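Local coordinates for predicted protein (Phaeodactylum tricornutum CCAP 1055/1, PDB 5Z5M) that probably makes (S)-allantoin from 5-hydroxyisourate in two steps, hydrolysing it and then stereoselectively decarboxylating the OHCU so formed, at residues Ser20-Gly23 against Gly24-Glu27; Arg132-Lys136 against His137-Ala141; Val157-Glu160 against Gln161-Lys164; Met168-Leu171 against Ser172-Thr176. One frame throughout, in Å; residues are numbered along the deposited sequence.

All four contacts are local, and together they illustrate how helices start, run and stop. Contact 3 is a regular turn in the interior of helix 151-173, largely buried, with straightforward backbone bonding. Contact 4 is the end of the same helix, only partly buried, where the bonds weaken and a hydroxyl and water join in. Contact 1, also buried, spans the end of helix 15-22 and packs against helix 151-173; its Tyr26 meets contact 3, while its Phe21, Ile25 and Glu27 meet contact 4. Contact 2 lies at the surface, where a threonine stands at the N-cap position of helix 136-146. Contacts 2, 3 and 4 also reach a second subunit, whereas contact 1 touches no other chain.

Contact 1 of 4, residues Ser20-Gly23 against Gly24-Glu27; sequences SFLG and GIYE
A type I beta turn runs from Leu22 to Ile25, with Gly23 and Gly24 at its two middle positions, and the bond that closes it, Ile25 N to Leu22 O at 3.3 Å, is weak although fairly straight (161°). Water takes over where helical bonding fails. One molecule donates to Leu22 O at 2.9 Å and accepts from Tyr26 N, bridging two groups that a continuing helix would bond directly. A second donates to Phe21 O at 2.7 Å and accepts from Gly24 N at 2.8 Å. Leu22 O is thus held by both an amide and a water. The side chains of Leu22 and Ile25 stand side by side and point the same way, with Leu22 CD2 4.0 Å from Ile25 CG1. The Ile25 torsion sets CG1 opposite the carbonyl carbon (chi1 -66°), which swings this branch back over the turn until CG1 is 3.4 Å from Leu22 O. The turn leads the chain out of helix 15-22 while keeping two aliphatic groups on one side. Both rest on Leu170 of helix 151-173, helix 49-61 adds Leu52 against Leu22 and Met56 against Ile25, and Leu10 of helix 7-11 also meets Leu22.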
ATOM      1  N   SER A  20     -16.437   7.052 -44.270  1.00 15.35           N
ATOM      2  CA  SER A  20     -15.191   7.363 -44.955  1.00 15.58           C
ATOM      3  C   SER A  20     -14.142   7.872 -43.963  1.00 27.32           C
ATOM      4  O   SER A  20     -12.962   7.526 -44.047  1.00 18.65           O
ATOM      5  CB  SER A  20     -15.433   8.395 -46.056  1.00 24.47           C
ATOM      6  OG  SER A  20     -14.213   8.817 -46.634  1.00 37.84           O
ATOM      7  N   PHE A  21     -14.588   8.688 -43.015  1.00 18.20           N
ATOM      8  CA  PHE A  21     -13.690   9.261 -42.021  1.00 25.41           C
ATOM      9  C   PHE A  21     -13.096   8.175 -41.124  1.00 19.40           C
ATOM     10  O   PHE A  21     -11.911   8.210 -40.797  1.00 18.28           O
ATOM     11  CB  PHE A  21     -14.432  10.305 -41.181  1.00 16.24           C
ATOM     12  CG  PHE A  21     -13.549  11.071 -40.240  1.00 16.57           C
ATOM     13  CD1 PHE A  21     -12.859  12.189 -40.673  1.00 29.14           C
ATOM     14  CD2 PHE A  21     -13.427  10.684 -38.915  1.00 19.09           C
ATOM     15  CE1 PHE A  21     -12.049  12.900 -39.805  1.00 31.74           C
ATOM     16  CE2 PHE A  21     -12.625  11.391 -38.044  1.00 25.95           C
ATOM     17  CZ  PHE A  21     -11.930  12.497 -38.489  1.00 27.59           C
ATOM     18  N   LEU A  22     -13.918   7.196 -40.755  1.00 16.26           N
ATOM     19  CA  LEU A  22     -13.524   6.191 -39.767  1.00 26.98           C
ATOM     20  C   LEU A  22     -13.159   4.837 -40.369  1.00 23.54           C
ATOM     21  O   LEU A  22     -12.928   3.874 -39.640  1.00 20.94           O
ATOM     22  CB  LEU A  22     -14.651   5.993 -38.752  1.00 14.08           C
ATOM     23  CG  LEU A  22     -15.072   7.223 -37.948  1.00 17.05           C
ATOM     24  CD1 LEU A  22     -16.354   6.929 -37.174  1.00 16.32           C
ATOM     25  CD2 LEU A  22     -13.959   7.645 -37.005  1.00 14.40           C
ATOM     26  N   GLY A  23     -13.103   4.759 -41.693  1.00 19.70           N
ATOM     27  CA  GLY A  23     -12.911   3.482 -42.365  1.00 30.02           C
ATOM     28  C   GLY A  23     -11.561   2.807 -42.158  1.00 27.10           C
ATOM     29  O   GLY A  23     -11.414   1.609 -42.423  1.00 27.90           O
ATOM     30  N   GLY A  24     -10.577   3.571 -41.693  1.00 18.50           N
ATOM     31  CA  GLY A  24      -9.223   3.066 -41.525  1.00 17.99           C
ATOM     32  C   GLY A  24      -8.784   2.945 -40.074  1.00 25.76           C
ATOM     33  O   GLY A  24      -7.640   2.582 -39.792  1.00 22.40           O
ATOM     34  N   ILE A  25      -9.695   3.252 -39.156  1.00 17.27           N
ATOM     35  CA  ILE A  25      -9.433   3.116 -37.722  1.00 17.59           C
ATOM     36  C   ILE A  25      -8.937   1.708 -37.396  1.00 15.53           C
ATOM     37  O   ILE A  25      -7.931   1.534 -36.705  1.00 19.53           O
ATOM     38  CB  ILE A  25     -10.694   3.423 -36.892  1.00 13.04           C
ATOM     39  CG1 ILE A  25     -11.086   4.902 -37.024  1.00 21.20           C
ATOM     40  CG2 ILE A  25     -10.472   3.060 -35.435  1.00 16.42           C
ATOM     41  CD1 ILE A  25      -9.916   5.879 -36.926  1.00 16.35           C
ATOM     42  N   TYR A  26      -9.653   0.709 -37.901  1.00 14.55           N
ATOM     43  CA  TYR A  26      -9.169  -0.664 -37.895  1.00 20.59           C
ATOM     44  C   TYR A  26      -8.675  -0.997 -39.300  1.00 28.63           C
ATOM     45  O   TYR A  26      -9.358  -0.731 -40.294  1.00 17.23           O
ATOM     46  CB  TYR A  26     -10.258  -1.638 -37.433  1.00 20.96           C
ATOM     47  CG  TYR A  26     -10.624  -1.501 -35.965  1.00 19.21           C
ATOM     48  CD1 TYR A  26     -11.622  -0.621 -35.553  1.00 14.23           C
ATOM     49  CD2 TYR A  26      -9.974  -2.255 -34.993  1.00 17.51           C
ATOM     50  CE1 TYR A  26     -11.959  -0.498 -34.214  1.00 13.88           C
ATOM     51  CE2 TYR A  26     -10.304  -2.135 -33.652  1.00 20.90           C
ATOM     52  CZ  TYR A  26     -11.294  -1.253 -33.269  1.00 16.04           C
ATOM     53  OH  TYR A  26     -11.619  -1.132 -31.934  1.00 11.76           O
ATOM     54  N   GLU A  27      -7.475  -1.561 -39.363  1.00 21.89           N
ATOM     55  CA  GLU A  27      -6.758  -1.775 -40.616  1.00 28.83           C
ATOM     56  C   GLU A  27      -7.516  -2.652 -41.602  1.00 20.77           C
ATOM     57  O   GLU A  27      -7.875  -3.788 -41.287  1.00 22.22           O
ATOM     58  CB  GLU A  27      -5.389  -2.402 -40.333  1.00 36.97           C
ATOM     59  CG  GLU A  27      -4.378  -2.228 -41.448  1.00 41.63           C
ATOM     60  CD  GLU A  27      -3.727  -0.857 -41.430  1.00 57.27           C
ATOM     61  OE1 GLU A  27      -4.024  -0.064 -40.510  1.00 43.78           O
ATOM     62  OE2 GLU A  27      -2.915  -0.573 -42.336  1.00 68.44           O
TER
HETATM   63  O   HOH W   1      -9.982   6.268 -41.000  1.00 33.02           O
HETATM   64  O   HOH W   2     -12.288   1.108 -39.126  1.00 22.28           O

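Contact 2 of 4, residues Arg132-Lys136 against His137-Ala141; sequences RNATK and HTVLA
Lys136 lays its aliphatic chain alongside the imidazole of His137, the two side chains pointing the same way. Its CG sits 4.2 Å above one face of the ring, displaced toward the rim, and farther out Lys136 CE comes within 3.9 Å of His137 NE2. The lysine starts between backbone N and carbonyl carbon (chi1 61°) and then runs extended past the ring to an ammonium group paired with Glu108. Thr135 OG1 lies near the plane of the imidazole, at its edge. That hydroxyl shares a hydrogen bond of 3.1 Å with Thr138 OG1, the two threonine side chains crossing at about a right angle. Ala134 CB also touches Val139 CG2 at 4.2 Å. Were His137 replaced by an alanine, the lysine methylenes would probably lose the ring beside them and a gap would open against Glu251 of a second subunit. The backbone takes up helical bonding at once: Val139 N reaches Thr135 O at 3.3 Å, and Leu140 N reaches Lys136 O at 2.9 Å. With a threonine at the N-cap position and its hydroxyl turned over the first turn, this is the characteristic start of an alpha helix, here helix 136-146.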
ATOM      1  N   ARG A 132       3.241   3.971 -27.251  1.00 43.79           N
ATOM      2  CA  ARG A 132       3.589   5.330 -27.643  1.00 51.31           C
ATOM      3  C   ARG A 132       5.086   5.571 -27.501  1.00 39.81           C
ATOM      4  O   ARG A 132       5.624   5.516 -26.395  1.00 34.43           O
ATOM      5  CB  ARG A 132       2.807   6.339 -26.804  1.00 28.70           C
ATOM      6  CG  ARG A 132       1.326   6.335 -27.106  1.00 37.81           C
ATOM      7  CD  ARG A 132       0.600   7.422 -26.353  1.00 46.84           C
ATOM      8  NE  ARG A 132      -0.792   7.515 -26.776  1.00 26.31           N
ATOM      9  CZ  ARG A 132      -1.223   8.299 -27.758  1.00 35.91           C
ATOM     10  NH1 ARG A 132      -0.367   9.063 -28.423  1.00 32.92           N
ATOM     11  NH2 ARG A 132      -2.510   8.321 -28.073  1.00 21.06           N
ATOM     12  N   ASN A 133       5.740   5.842 -28.629  1.00 41.04           N
ATOM     13  CA  ASN A 133       7.184   6.075 -28.676  1.00 62.42           C
ATOM     14  C   ASN A 133       7.965   4.969 -27.976  1.00 52.73           C
ATOM     15  O   ASN A 133       8.671   5.212 -26.995  1.00 32.41           O
ATOM     16  CB  ASN A 133       7.533   7.432 -28.062  1.00 40.42           C
ATOM     17  N   ALA A 134       7.824   3.753 -28.490  1.00 46.14           N
ATOM     18  CA  ALA A 134       8.453   2.587 -27.888  1.00 41.88           C
ATOM     19  C   ALA A 134       9.962   2.591 -28.097  1.00 35.09           C
ATOM     20  O   ALA A 134      10.450   2.892 -29.185  1.00 38.20           O
ATOM     21  CB  ALA A 134       7.848   1.312 -28.458  1.00 42.34           C
ATOM     22  N   THR A 135      10.699   2.264 -27.043  1.00 37.43           N
ATOM     23  CA  THR A 135      12.129   2.044 -27.163  1.00 23.79           C
ATOM     24  C   THR A 135      12.353   0.652 -27.727  1.00 27.77           C
ATOM     25  O   THR A 135      11.436  -0.170 -27.738  1.00 21.44           O
ATOM     26  CB  THR A 135      12.849   2.172 -25.814  1.00 30.24           C
ATOM     27  OG1 THR A 135      12.436   1.103 -24.956  1.00 22.46           O
ATOM     28  CG2 THR A 135      12.516   3.503 -25.156  1.00 35.40           C
ATOM     29  N   LYS A 136      13.568   0.389 -28.196  1.00 24.94           N
ATOM     30  CA  LYS A 136      13.914  -0.943 -28.668  1.00 15.35           C
ATOM     31  C   LYS A 136      13.831  -1.934 -27.514  1.00 20.35           C
ATOM     32  O   LYS A 136      13.508  -3.103 -27.712  1.00 18.73           O
ATOM     33  CB  LYS A 136      15.315  -0.954 -29.285  1.00 25.66           C
ATOM     34  CG  LYS A 136      16.417  -0.568 -28.313  1.00 27.25           C
ATOM     35  CD  LYS A 136      17.796  -0.646 -28.948  1.00 27.21           C
ATOM     36  CE  LYS A 136      18.868  -0.240 -27.947  1.00 35.04           C
ATOM     37  NZ  LYS A 136      20.241  -0.407 -28.493  1.00 36.97           N
ATOM     38  N   HIS A 137      14.126  -1.461 -26.307  1.00 16.90           N
ATOM     39  CA  HIS A 137      14.063  -2.319 -25.131  1.00 16.88           C
ATOM     40  C   HIS A 137      12.648  -2.851 -24.939  1.00 16.47           C
ATOM     41  O   HIS A 137      12.460  -4.041 -24.712  1.00 18.15           O
ATOM     42  CB  HIS A 137      14.528  -1.572 -23.885  1.00 17.06           C
ATOM     43  CG  HIS A 137      15.928  -1.050 -23.987  1.00 29.87           C
ATOM     44  ND1 HIS A 137      17.033  -1.868 -23.903  1.00 32.34           N
ATOM     45  CD2 HIS A 137      16.401   0.207 -24.156  1.00 33.71           C
ATOM     46  CE1 HIS A 137      18.128  -1.138 -24.022  1.00 33.74           C
ATOM     47  NE2 HIS A 137      17.772   0.124 -24.175  1.00 39.54           N
ATOM     48  N   THR A 138      11.660  -1.967 -25.060  1.00 18.34           N
ATOM     49  CA  THR A 138      10.250  -2.344 -24.952  1.00 19.98           C
ATOM     50  C   THR A 138       9.854  -3.402 -25.987  1.00 14.53           C
ATOM     51  O   THR A 138       9.255  -4.424 -25.651  1.00 14.81           O
ATOM     52  CB  THR A 138       9.329  -1.118 -25.124  1.00 22.91           C
ATOM     53  OG1 THR A 138       9.661  -0.128 -24.143  1.00 33.13           O
ATOM     54  CG2 THR A 138       7.868  -1.515 -24.969  1.00 23.50           C
ATOM     55  N   VAL A 139      10.199  -3.151 -27.245  1.00 12.92           N
ATOM     56  CA  VAL A 139       9.861  -4.073 -28.325  1.00 16.27           C
ATOM     57  C   VAL A 139      10.495  -5.453 -28.132  1.00 12.57           C
ATOM     58  O   VAL A 139       9.819  -6.475 -28.245  1.00 16.44           O
ATOM     59  CB  VAL A 139      10.287  -3.501 -29.684  1.00 15.03           C
ATOM     60  CG1 VAL A 139      10.012  -4.502 -30.782  1.00 21.44           C
ATOM     61  CG2 VAL A 139       9.550  -2.193 -29.950  1.00 17.19           C
ATOM     62  N   LEU A 140      11.791  -5.482 -27.829  1.00 11.36           N
ATOM     63  CA  LEU A 140      12.488  -6.751 -27.647  1.00 12.72           C
ATOM     64  C   LEU A 140      11.982  -7.500 -26.417  1.00 15.68           C
ATOM     65  O   LEU A 140      11.834  -8.725 -26.450  1.00 15.67           O
ATOM     66  CB  LEU A 140      13.999  -6.523 -27.547  1.00 18.38           C
ATOM     67  CG  LEU A 140      14.678  -6.202 -28.877  1.00 16.25           C
ATOM     68  CD1 LEU A 140      16.082  -5.661 -28.643  1.00 31.50           C
ATOM     69  CD2 LEU A 140      14.723  -7.454 -29.747  1.00 19.40           C
ATOM     70  N   ALA A 141      11.705  -6.766 -25.342  1.00 12.13           N
ATOM     71  CA  ALA A 141      11.173  -7.379 -24.127  1.00 13.10           C
ATOM     72  C   ALA A 141       9.796  -7.990 -24.376  1.00 11.15           C
ATOM     73  O   ALA A 141       9.495  -9.082 -23.891  1.00 13.84           O
ATOM     74  CB  ALA A 141      11.101  -6.361 -23.002  1.00 16.26           C
TER

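Contact 3 of 4, residues Val157-Glu160 against Gln161-Lys164; sequences VALE and QVHK
The imidazole of His163 meets the backbone oxygen of Leu159 obliquely, its CD2 3.1 Å from Leu159 O, while both ring nitrogens are engaged beyond this turn, ND1 by the hydroxyl of Tyr26 and NE2 by Asn61 OD1. A second flat group, the amide of Gln161, lies alongside Val157, its NE2 4.2 Å from Val157 CG1. With CG anti to the carbonyl carbon (chi1 -60°), Gln161 CG comes 3.2 Å from Val157 O; the bend at chi2 (-62°) then turns the amide back along the helix. A water donates to Glu160 OE1 at 2.6 Å and accepts a weak bond from Gln161 NE2, while Gln161 OE1 accepts from Ala130 N in a loop. A leucine at Gln161 would probably leave that backbone N-H without its acceptor and take one partner from the water. Val162 sends CG2 close to Leu159 O, and its side chain packs on Leu71 and Leu72 of helix 65-73. Regular i to i+4 bonds run beneath, such as Gln161 N to Val157 O at 3.0 Å. Polar groups are largely satisfied by defined partners: the histidine ties helix 151-173 to helix 49-61 and the loop of Tyr26, the glutamine to the loop of Ala130.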
ATOM      1  N   VAL A 157      -4.240 -11.076 -26.481  1.00 11.18           N
ATOM      2  CA  VAL A 157      -3.323  -9.957 -26.323  1.00 15.27           C
ATOM      3  C   VAL A 157      -3.267  -9.122 -27.601  1.00  8.99           C
ATOM      4  O   VAL A 157      -3.280  -7.899 -27.547  1.00  9.04           O
ATOM      5  CB  VAL A 157      -1.900 -10.435 -25.956  1.00  8.47           C
ATOM      6  CG1 VAL A 157      -0.938  -9.258 -25.898  1.00  8.51           C
ATOM      7  CG2 VAL A 157      -1.916 -11.190 -24.629  1.00  9.18           C
ATOM      8  N   ALA A 158      -3.214  -9.792 -28.748  1.00 10.69           N
ATOM      9  CA  ALA A 158      -3.147  -9.098 -30.031  1.00 12.45           C
ATOM     10  C   ALA A 158      -4.388  -8.237 -30.250  1.00  8.80           C
ATOM     11  O   ALA A 158      -4.294  -7.108 -30.728  1.00  9.99           O
ATOM     12  CB  ALA A 158      -2.990 -10.099 -31.168  1.00 14.10           C
ATOM     13  N   LEU A 159      -5.546  -8.783 -29.907  1.00 12.26           N
ATOM     14  CA  LEU A 159      -6.799  -8.052 -30.069  1.00 11.47           C
ATOM     15  C   LEU A 159      -6.841  -6.835 -29.149  1.00 10.10           C
ATOM     16  O   LEU A 159      -7.363  -5.790 -29.526  1.00 16.42           O
ATOM     17  CB  LEU A 159      -7.999  -8.964 -29.803  1.00 13.04           C
ATOM     18  CG  LEU A 159      -8.319 -10.010 -30.876  1.00 22.71           C
ATOM     19  CD1 LEU A 159      -9.406 -10.954 -30.388  1.00 19.39           C
ATOM     20  CD2 LEU A 159      -8.728  -9.350 -32.185  1.00 18.38           C
ATOM     21  N   GLU A 160      -6.289  -6.967 -27.948  1.00 10.73           N
ATOM     22  CA  GLU A 160      -6.173  -5.820 -27.046  1.00  8.33           C
ATOM     23  C   GLU A 160      -5.287  -4.751 -27.681  1.00  8.93           C
ATOM     24  O   GLU A 160      -5.598  -3.563 -27.616  1.00  8.66           O
ATOM     25  CB  GLU A 160      -5.620  -6.248 -25.682  1.00 12.60           C
ATOM     26  CG  GLU A 160      -6.626  -7.022 -24.834  1.00 18.26           C
ATOM     27  CD  GLU A 160      -6.043  -7.579 -23.544  1.00 39.00           C
ATOM     28  OE1 GLU A 160      -4.810  -7.482 -23.332  1.00 27.39           O
ATOM     29  OE2 GLU A 160      -6.832  -8.114 -22.735  1.00 27.50           O
ATOM     30  N   GLN A 161      -4.195  -5.180 -28.312  1.00 10.95           N
ATOM     31  CA  GLN A 161      -3.289  -4.251 -28.979  1.00 13.45           C
ATOM     32  C   GLN A 161      -3.958  -3.518 -30.150  1.00  9.19           C
ATOM     33  O   GLN A 161      -3.739  -2.320 -30.322  1.00  9.74           O
ATOM     34  CB  GLN A 161      -2.026  -4.978 -29.466  1.00 11.71           C
ATOM     35  CG  GLN A 161      -1.204  -5.661 -28.356  1.00 11.21           C
ATOM     36  CD  GLN A 161      -0.644  -4.695 -27.314  1.00 18.61           C
ATOM     37  OE1 GLN A 161      -0.114  -3.633 -27.643  1.00 15.91           O
ATOM     38  NE2 GLN A 161      -0.758  -5.069 -26.047  1.00 24.28           N
ATOM     39  N   VAL A 162      -4.779  -4.203 -30.950  1.00  7.71           N
ATOM     40  CA  VAL A 162      -5.387  -3.512 -32.088  1.00 10.21           C
ATOM     41  C   VAL A 162      -6.416  -2.476 -31.623  1.00  8.81           C
ATOM     42  O   VAL A 162      -6.569  -1.436 -32.255  1.00 10.57           O
ATOM     43  CB  VAL A 162      -6.054  -4.483 -33.108  1.00 12.98           C
ATOM     44  CG1 VAL A 162      -5.038  -5.490 -33.634  1.00 13.57           C
ATOM     45  CG2 VAL A 162      -7.257  -5.179 -32.518  1.00 22.92           C
ATOM     46  N   HIS A 163      -7.100  -2.742 -30.514  1.00  7.36           N
ATOM     47  CA  HIS A 163      -8.040  -1.762 -29.972  1.00  7.33           C
ATOM     48  C   HIS A 163      -7.286  -0.547 -29.466  1.00  7.42           C
ATOM     49  O   HIS A 163      -7.775   0.573 -29.563  1.00 10.50           O
ATOM     50  CB  HIS A 163      -8.882  -2.351 -28.837  1.00  6.86           C
ATOM     51  CG  HIS A 163      -9.872  -3.379 -29.291  1.00 13.27           C
ATOM     52  ND1 HIS A 163     -10.712  -3.180 -30.363  1.00 15.24           N
ATOM     53  CD2 HIS A 163     -10.164  -4.608 -28.805  1.00 13.50           C
ATOM     54  CE1 HIS A 163     -11.475  -4.247 -30.527  1.00 18.03           C
ATOM     55  NE2 HIS A 163     -11.165  -5.126 -29.589  1.00 17.36           N
ATOM     56  N   LYS A 164      -6.094  -0.776 -28.917  1.00  6.38           N
ATOM     57  CA  LYS A 164      -5.281   0.322 -28.416  1.00  7.35           C
ATOM     58  C   LYS A 164      -4.801   1.181 -29.579  1.00  7.70           C
ATOM     59  O   LYS A 164      -4.702   2.393 -29.459  1.00  9.64           O
ATOM     60  CB  LYS A 164      -4.090  -0.205 -27.613  1.00 10.49           C
ATOM     61  CG  LYS A 164      -4.452  -0.740 -26.241  1.00 14.07           C
ATOM     62  CD  LYS A 164      -3.367  -1.670 -25.711  1.00 24.83           C
ATOM     63  CE  LYS A 164      -2.084  -0.919 -25.408  1.00 22.15           C
ATOM     64  NZ  LYS A 164      -1.074  -1.786 -24.732  1.00 21.84           N
TER
HETATM   65  O   HOH W   3      -2.367  -6.580 -23.757  1.00 22.86           O

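Contact 4 of 4, residues Met168-Leu171 against Ser172-Thr176; sequences MRLL and SKIDT
Ser172 turns its hydroxyl back onto the helix, with OG donating to Arg169 O at 2.9 Å. A first torsion of 69° places OG between backbone N and carbonyl carbon, from where it meets the oxygen well off the line of its C=O bond (116°). Ser172 N bonds Met168 O and adds a weak second bond to Arg169 O; with another weak one from Lys173 N, three donors converge there. Ile174 N, where the chain leaves helical geometry, makes a weak bond of 3.0 Å to Leu170 O. Apolar contacts follow the bend: Leu170 CD2 lies 4.2 Å from Ile174 CD1, and Leu171 CD2 lies 4.1 Å from Thr176 CG2, the latter two side chains crossing obliquely. A water lies 2.8 Å from Leu171 O and 2.6 Å from Thr176 OG1, linking the last turn to the chain that leaves it. Farther out, the Arg169 guanidinium forms a salt bridge with Glu27 and bonds to Ile25 O, while Lys173 makes a cation-pi contact with Phe21. A serine hydroxyl thus secures the last turn of helix 151-173 where its backbone bonds weaken, and charged side chains fasten it to helix 15-22 and the loop after it.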
ATOM      1  N   MET A 168      -5.578   5.161 -30.552  1.00  7.94           N
ATOM      2  CA  MET A 168      -4.542   6.121 -30.931  1.00 15.18           C
ATOM      3  C   MET A 168      -4.882   6.832 -32.236  1.00  8.39           C
ATOM      4  O   MET A 168      -4.628   8.023 -32.384  1.00 13.63           O
ATOM      5  CB  MET A 168      -3.179   5.429 -31.056  1.00  9.94           C
ATOM      6  CG  MET A 168      -2.626   4.929 -29.740  1.00 24.85           C
ATOM      7  SD  MET A 168      -1.053   4.074 -29.953  1.00 31.61           S
ATOM      8  CE  MET A 168      -0.774   3.480 -28.286  1.00 27.68           C
ATOM      9  N   ARG A 169      -5.460   6.104 -33.182  1.00 10.60           N
ATOM     10  CA  ARG A 169      -5.807   6.702 -34.465  1.00 13.37           C
ATOM     11  C   ARG A 169      -6.992   7.657 -34.345  1.00 12.22           C
ATOM     12  O   ARG A 169      -7.009   8.716 -34.978  1.00 13.69           O
ATOM     13  CB  ARG A 169      -6.106   5.615 -35.492  1.00 16.16           C
ATOM     14  CG  ARG A 169      -4.870   4.865 -35.948  1.00 16.73           C
ATOM     15  CD  ARG A 169      -5.255   3.662 -36.788  1.00 22.74           C
ATOM     16  NE  ARG A 169      -4.083   2.977 -37.318  1.00 25.18           N
ATOM     17  CZ  ARG A 169      -4.116   1.772 -37.875  1.00 36.41           C
ATOM     18  NH1 ARG A 169      -5.264   1.114 -37.972  1.00 29.15           N
ATOM     19  NH2 ARG A 169      -2.999   1.226 -38.331  1.00 19.85           N
ATOM     20  N   LEU A 170      -7.977   7.278 -33.535  1.00 11.80           N
ATOM     21  CA  LEU A 170      -9.135   8.133 -33.274  1.00 10.90           C
ATOM     22  C   LEU A 170      -8.702   9.453 -32.643  1.00 17.91           C
ATOM     23  O   LEU A 170      -9.203  10.516 -33.004  1.00 15.00           O
ATOM     24  CB  LEU A 170     -10.143   7.427 -32.358  1.00  9.94           C
ATOM     25  CG  LEU A 170     -11.064   6.379 -32.987  1.00 20.47           C
ATOM     26  CD1 LEU A 170     -11.771   5.576 -31.902  1.00 19.94           C
ATOM     27  CD2 LEU A 170     -12.085   7.043 -33.914  1.00 18.15           C
ATOM     28  N   LEU A 171      -7.771   9.374 -31.695  1.00 14.04           N
ATOM     29  CA  LEU A 171      -7.276  10.561 -30.993  1.00 12.67           C
ATOM     30  C   LEU A 171      -6.557  11.528 -31.936  1.00 20.41           C
ATOM     31  O   LEU A 171      -6.612  12.748 -31.751  1.00 17.22           O
ATOM     32  CB  LEU A 171      -6.338  10.161 -29.852  1.00 14.58           C
ATOM     33  CG  LEU A 171      -6.987   9.666 -28.556  1.00 17.62           C
ATOM     34  CD1 LEU A 171      -5.924   9.206 -27.578  1.00 13.51           C
ATOM     35  CD2 LEU A 171      -7.842  10.752 -27.929  1.00 13.85           C
ATOM     36  N   SER A 172      -5.880  10.985 -32.943  1.00 19.61           N
ATOM     37  CA  SER A 172      -5.088  11.816 -33.846  1.00 19.44           C
ATOM     38  C   SER A 172      -5.946  12.447 -34.940  1.00 25.41           C
ATOM     39  O   SER A 172      -5.581  13.480 -35.504  1.00 28.57           O
ATOM     40  CB  SER A 172      -3.948  11.004 -34.469  1.00 20.70           C
ATOM     41  OG  SER A 172      -4.440  10.031 -35.372  1.00 35.59           O
ATOM     42  N   LYS A 173      -7.095  11.844 -35.222  1.00 18.24           N
ATOM     43  CA  LYS A 173      -7.978  12.352 -36.269  1.00 22.37           C
ATOM     44  C   LYS A 173      -9.057  13.284 -35.731  1.00 22.22           C
ATOM     45  O   LYS A 173      -9.621  14.085 -36.477  1.00 22.35           O
ATOM     46  CB  LYS A 173      -8.642  11.196 -37.017  1.00 22.96           C
ATOM     47  CG  LYS A 173      -7.692  10.374 -37.857  1.00 22.01           C
ATOM     48  CD  LYS A 173      -8.407   9.179 -38.460  1.00 28.94           C
ATOM     49  CE  LYS A 173      -9.663   9.614 -39.195  1.00 32.16           C
ATOM     50  NZ  LYS A 173      -9.390  10.640 -40.238  1.00 27.14           N
ATOM     51  N   ILE A 174      -9.343  13.178 -34.438  1.00 16.38           N
ATOM     52  CA  ILE A 174     -10.444  13.925 -33.838  1.00 20.75           C
ATOM     53  C   ILE A 174      -9.950  15.039 -32.916  1.00 22.95           C
ATOM     54  O   ILE A 174      -9.036  14.839 -32.119  1.00 19.66           O
ATOM     55  CB  ILE A 174     -11.383  12.974 -33.059  1.00 17.00           C
ATOM     56  CG1 ILE A 174     -12.246  12.173 -34.041  1.00 22.93           C
ATOM     57  CG2 ILE A 174     -12.261  13.747 -32.079  1.00 22.20           C
ATOM     58  CD1 ILE A 174     -13.097  11.103 -33.388  1.00 29.92           C
ATOM     59  N   ASP A 175     -10.554  16.217 -33.047  1.00 20.18           N
ATOM     60  CA  ASP A 175     -10.241  17.360 -32.190  1.00 21.94           C
ATOM     61  C   ASP A 175     -10.878  17.168 -30.813  1.00 15.32           C
ATOM     62  O   ASP A 175     -12.092  17.261 -30.663  1.00 21.68           O
ATOM     63  CB  ASP A 175     -10.728  18.659 -32.846  1.00 27.08           C
ATOM     64  CG  ASP A 175     -10.543  19.882 -31.960  1.00 27.76           C
ATOM     65  OD1 ASP A 175      -9.792  19.819 -30.965  1.00 33.25           O
ATOM     66  OD2 ASP A 175     -11.149  20.924 -32.275  1.00 28.10           O
ATOM     67  N   THR A 176     -10.051  16.902 -29.807  1.00 19.03           N
ATOM     68  CA  THR A 176     -10.560  16.606 -28.470  1.00 15.33           C
ATOM     69  C   THR A 176     -10.448  17.805 -27.533  1.00 17.52           C
ATOM     70  O   THR A 176     -10.487  17.647 -26.317  1.00 15.07           O
ATOM     71  CB  THR A 176      -9.817  15.406 -27.833  1.00 17.39           C
ATOM     72  OG1 THR A 176      -8.413  15.682 -27.769  1.00 17.89           O
ATOM     73  CG2 THR A 176     -10.041  14.136 -28.653  1.00 20.29           C
TER
HETATM   74  O   HOH W   4      -7.071  14.643 -29.747  1.00 30.83           O
HETATM   75  O   HOH W   5      -6.502  15.208 -31.910  1.00 36.16           O